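Local coordinates for protein TodX (Pseudomonas putida, PDB 3BS0) that probably carries toluene and related hydrophobic compounds across the bacterial outer membrane, as a beta-barrel channel of the FadL family, at residues 396-401 and 421-426; 352-357 and 376-381. All coordinates share one frame; numbering follows the deposited sequence.

Interaction 1: residues 396-401 and 421-426; sequences ISFGLR and SQINAV
Q422 N donates to G399 O over 3.1 Å, with 154° at the hydrogen, joining antiparallel strands in the wall of the FadL-type outer-membrane barrel. G399 N is paired with Q422 O in return, and S397 N with N424 O farther along, although the first is modelled implausibly short and the place of N424 O is less sure. Strand 417-433 pairs on its far side with strand 44-60, and it is that pairing that closes the barrel; the contact here is the one before it.

Side chains alternate between the two faces of the sheet. On the outer face I423 lies alongside two neighbours that point the same way. With CG2 anti to the backbone N, it meets I396 CG2 at 4.2 Å, while its other branch, CG1, lies obliquely against F398 CD2, also at 4.2 Å. Isoleucine and phenylalanine suit a surface that probably faces lipid. S397 and N424, polar and buried, are on the inner face: S397 CB packs 3.8 Å from N424 CB, and a residue as small as serine fits beside R14 of helix 11-15, which it touches.

R401 finishes the contact. Its chain bends at the third torsion (chi3 -73°), folding the guanidinium back alongside S421, and NH2 forms a salt bridge with D56 on strand 44-60, whose backbone also bonds to S421. One guanidinium face lies over S421 N, 3.6 Å from its plane, toward the rim.

Interaction 2: residues 352-357 and 376-381; sequences AGYSYA and RHVTFG
R376 runs up between two tyrosines of the neighbouring strand, Y354 and Y356, and its guanidinium stands steeply to both rings. Against Y356 the planes are 80° apart: the cation presents its edge to the ring face, with CZ of R376 4.7 Å from the ring centroid and 25° off the normal, a cation-pi contact. Y354 crosses the arginine obliquely, its OH lying over a guanidinium face, 3.3 Å from R376 CZ. Its ring reaches there because CG is anti to the backbone N (chi1 174°), which swings it across the strand gap; the ring edge then meets V378, with Y354 CD1 4.2 Å from V378 CG2. The long arginine suits this place, since its extended chain carries the charged group up to the level of the tyrosine rings, CG and CD brushing Y354 OH on the way. An alanine in place of Y354 would probably leave one guanidinium face and V378 without their neighbour, and R376 freer to turn.

Beneath, G353 N bonds to T379 O at 3.0 Å and S355 N to H377 O at 3.1 Å; T379 N returns a bond to G353 O, H377 N only a weak one to S355 O. The side chains of S355, H377 and T379 turn to the buried inner face, where T379 OG1 accepts from G17 N. Polar residues inward and aromatic or apolar ones mostly outward mark a transmembrane beta barrel, here enclosing an N-terminal plug.

Overall arrangement
Interactions 1 and 2 are successive strand pairings in one stretch of barrel wall, with centres about 9 Å apart. Strands 376-385 and 390-405 are consecutive in the chain and sit side by side, so four strands run 348-356, 376-385, 390-405, 417-433. Probable backbone hydrogen bonds stitch the middle pair: L400 N to R376 O and I396 N to F380 O, both 2.8 Å. On the inner face H377 packs on G399 and S397, whose lack of bulk admits the imidazole, while L400 touches R376 and V378 on the outer one. A bound C8E detergent molecule is about 13 Å from the Q422 side chain, so Q422 does not touch it.

Interaction 1: residues 396-401 and 421-426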
# COMPACT_ATOMS: atom_id res chain seq x y z
N ILE A 396 12.77 9.42 -3.78
CA ILE A 396 13.33 8.27 -3.07
C ILE A 396 12.92 8.43 -1.62
O ILE A 396 13.39 9.34 -0.94
CB ILE A 396 14.87 8.20 -3.14
CG1 ILE A 396 15.36 8.23 -4.60
CG2 ILE A 396 15.35 6.90 -2.55
CD1 ILE A 396 15.31 9.62 -5.29
N SER A 397 12.02 7.56 -1.15
CA SER A 397 11.52 7.62 0.22
C SER A 397 12.00 6.45 1.06
O SER A 397 11.82 5.29 0.70
CB SER A 397 10.00 7.64 0.20
OG SER A 397 9.49 7.60 1.51
N PHE A 398 12.61 6.75 2.20
CA PHE A 398 13.13 5.70 3.07
C PHE A 398 12.25 5.54 4.29
O PHE A 398 12.12 6.45 5.11
CB PHE A 398 14.54 6.03 3.56
CG PHE A 398 15.49 6.46 2.49
CD1 PHE A 398 15.26 7.62 1.75
CD2 PHE A 398 16.66 5.76 2.25
CE1 PHE A 398 16.17 8.07 0.81
CE2 PHE A 398 17.58 6.20 1.31
CZ PHE A 398 17.34 7.36 0.59
N GLY A 399 11.62 4.37 4.40
CA GLY A 399 10.79 4.07 5.55
C GLY A 399 11.75 3.67 6.64
O GLY A 399 12.34 2.60 6.59
N LEU A 400 11.94 4.55 7.62
CA LEU A 400 12.85 4.28 8.72
C LEU A 400 12.66 2.90 9.34
O LEU A 400 11.53 2.45 9.57
CB LEU A 400 12.73 5.37 9.79
CG LEU A 400 13.16 6.74 9.24
CD1 LEU A 400 13.03 7.78 10.32
CD2 LEU A 400 14.61 6.66 8.75
N ARG A 401 13.78 2.25 9.59
CA ARG A 401 13.82 0.90 10.14
C ARG A 401 13.51 0.82 11.63
O ARG A 401 14.16 1.46 12.44
CB ARG A 401 15.19 0.28 9.87
CG ARG A 401 15.52 -0.95 10.69
CD ARG A 401 16.77 -1.61 10.16
NE ARG A 401 16.54 -2.31 8.89
CZ ARG A 401 16.25 -3.61 8.79
NH1 ARG A 401 16.16 -4.36 9.88
NH2 ARG A 401 16.06 -4.16 7.60
N SER A 421 12.81 -2.27 7.42
CA SER A 421 13.01 -0.96 6.81
C SER A 421 12.53 -1.02 5.36
O SER A 421 12.28 -2.11 4.84
CB SER A 421 14.49 -0.54 6.85
OG SER A 421 15.26 -1.17 5.84
N GLN A 422 12.41 0.12 4.71
CA GLN A 422 11.92 0.12 3.33
C GLN A 422 12.26 1.36 2.52
O GLN A 422 12.05 2.47 2.99
CB GLN A 422 10.41 -0.05 3.35
CG GLN A 422 9.80 -0.30 2.01
CD GLN A 422 8.33 0.08 1.97
OE1 GLN A 422 7.99 1.27 1.89
NE2 GLN A 422 7.46 -0.92 2.05
N ILE A 423 12.78 1.16 1.31
CA ILE A 423 13.14 2.24 0.37
C ILE A 423 12.06 2.40 -0.71
O ILE A 423 11.32 1.46 -1.00
CB ILE A 423 14.49 1.94 -0.34
CG1 ILE A 423 15.65 2.01 0.66
CG2 ILE A 423 14.71 2.93 -1.46
CD1 ILE A 423 16.97 1.49 0.10
N ASN A 424 11.98 3.57 -1.33
CA ASN A 424 10.98 3.82 -2.36
C ASN A 424 11.41 4.72 -3.51
O ASN A 424 11.72 5.89 -3.32
CB ASN A 424 9.72 4.39 -1.74
CG ASN A 424 8.65 3.36 -1.60
OD1 ASN A 424 8.86 2.30 -0.99
ND2 ASN A 424 7.47 3.64 -2.17
N ALA A 425 11.39 4.18 -4.72
CA ALA A 425 11.76 4.95 -5.90
C ALA A 425 10.54 5.13 -6.79
O ALA A 425 9.84 4.16 -7.10
CB ALA A 425 12.86 4.24 -6.65
N VAL A 426 10.28 6.37 -7.19
CA VAL A 426 9.16 6.66 -8.09
C VAL A 426 9.80 7.49 -9.17
O VAL A 426 10.68 8.30 -8.88
CB VAL A 426 8.05 7.55 -7.45
CG1 VAL A 426 6.83 7.59 -8.37
CG2 VAL A 426 7.68 7.04 -6.08

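Interaction 2: residues 352-357 and 376-381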
# COMPACT_ATOMS: atom_id res chain seq x y z
N ALA A 352 12.93 17.51 -1.02
CA ALA A 352 13.28 16.68 0.14
C ALA A 352 12.19 16.85 1.20
O ALA A 352 11.52 17.87 1.25
CB ALA A 352 14.65 17.09 0.70
N GLY A 353 12.01 15.84 2.04
CA GLY A 353 10.98 15.94 3.06
C GLY A 353 11.04 14.91 4.17
O GLY A 353 11.96 14.09 4.25
N TYR A 354 10.02 14.94 5.02
CA TYR A 354 9.92 14.03 6.15
C TYR A 354 8.46 13.78 6.53
O TYR A 354 7.62 14.68 6.46
CB TYR A 354 10.65 14.63 7.35
CG TYR A 354 10.49 13.84 8.63
CD1 TYR A 354 11.06 12.57 8.77
CD2 TYR A 354 9.77 14.36 9.71
CE1 TYR A 354 10.94 11.85 9.96
CE2 TYR A 354 9.63 13.65 10.90
CZ TYR A 354 10.22 12.39 11.02
OH TYR A 354 10.12 11.68 12.20
N SER A 355 8.16 12.55 6.95
CA SER A 355 6.81 12.19 7.38
C SER A 355 6.85 11.51 8.75
O SER A 355 7.85 10.87 9.11
CB SER A 355 6.14 11.26 6.36
OG SER A 355 4.79 11.06 6.71
N TYR A 356 5.77 11.63 9.50
CA TYR A 356 5.69 11.06 10.84
C TYR A 356 4.34 10.43 11.10
O TYR A 356 3.31 11.11 11.08
CB TYR A 356 5.96 12.16 11.87
CG TYR A 356 6.36 11.68 13.25
CD1 TYR A 356 6.90 12.57 14.17
CD2 TYR A 356 6.20 10.34 13.64
CE1 TYR A 356 7.29 12.15 15.45
CE2 TYR A 356 6.58 9.91 14.91
CZ TYR A 356 7.12 10.82 15.81
OH TYR A 356 7.52 10.42 17.06
N ALA A 357 4.33 9.13 11.34
CA ALA A 357 3.10 8.39 11.61
C ALA A 357 2.99 8.06 13.09
O ALA A 357 3.88 8.37 13.88
CB ALA A 357 3.09 7.10 10.79
N ARG A 376 8.21 6.22 10.40
CA ARG A 376 8.80 7.39 9.78
C ARG A 376 9.34 7.13 8.36
O ARG A 376 9.62 6.00 8.00
CB ARG A 376 9.93 7.92 10.67
CG ARG A 376 9.48 8.39 12.05
CD ARG A 376 10.69 8.73 12.92
NE ARG A 376 10.35 9.61 14.04
CZ ARG A 376 11.24 10.09 14.90
NH1 ARG A 376 12.53 9.77 14.78
NH2 ARG A 376 10.85 10.90 15.87
N HIS A 377 9.49 8.21 7.59
CA HIS A 377 10.00 8.15 6.23
C HIS A 377 10.81 9.41 5.92
O HIS A 377 10.39 10.50 6.28
CB HIS A 377 8.84 8.10 5.24
CG HIS A 377 7.93 6.94 5.42
ND1 HIS A 377 8.16 5.71 4.83
CD2 HIS A 377 6.80 6.80 6.16
CE1 HIS A 377 7.21 4.87 5.20
NE2 HIS A 377 6.37 5.50 6.01
N VAL A 378 11.94 9.26 5.25
CA VAL A 378 12.76 10.41 4.86
C VAL A 378 12.90 10.34 3.34
O VAL A 378 13.45 9.38 2.80
CB VAL A 378 14.16 10.38 5.48
CG1 VAL A 378 14.89 11.67 5.12
CG2 VAL A 378 14.07 10.23 6.98
N THR A 379 12.43 11.37 2.67
CA THR A 379 12.44 11.41 1.21
C THR A 379 13.30 12.47 0.55
O THR A 379 13.65 13.48 1.15
CB THR A 379 11.01 11.58 0.72
OG1 THR A 379 10.52 12.87 1.10
CG2 THR A 379 10.11 10.56 1.35
N PHE A 380 13.63 12.22 -0.72
CA PHE A 380 14.43 13.13 -1.54
C PHE A 380 13.83 13.13 -2.93
O PHE A 380 13.44 12.08 -3.44
CB PHE A 380 15.87 12.65 -1.67
CG PHE A 380 16.74 12.96 -0.49
CD1 PHE A 380 16.38 12.53 0.79
CD2 PHE A 380 17.97 13.59 -0.67
CE1 PHE A 380 17.24 12.73 1.88
CE2 PHE A 380 18.84 13.79 0.41
CZ PHE A 380 18.47 13.36 1.69
N GLY A 381 13.79 14.29 -3.56
CA GLY A 381 13.24 14.37 -4.90
C GLY A 381 13.93 15.39 -5.78
O GLY A 381 14.52 16.35 -5.30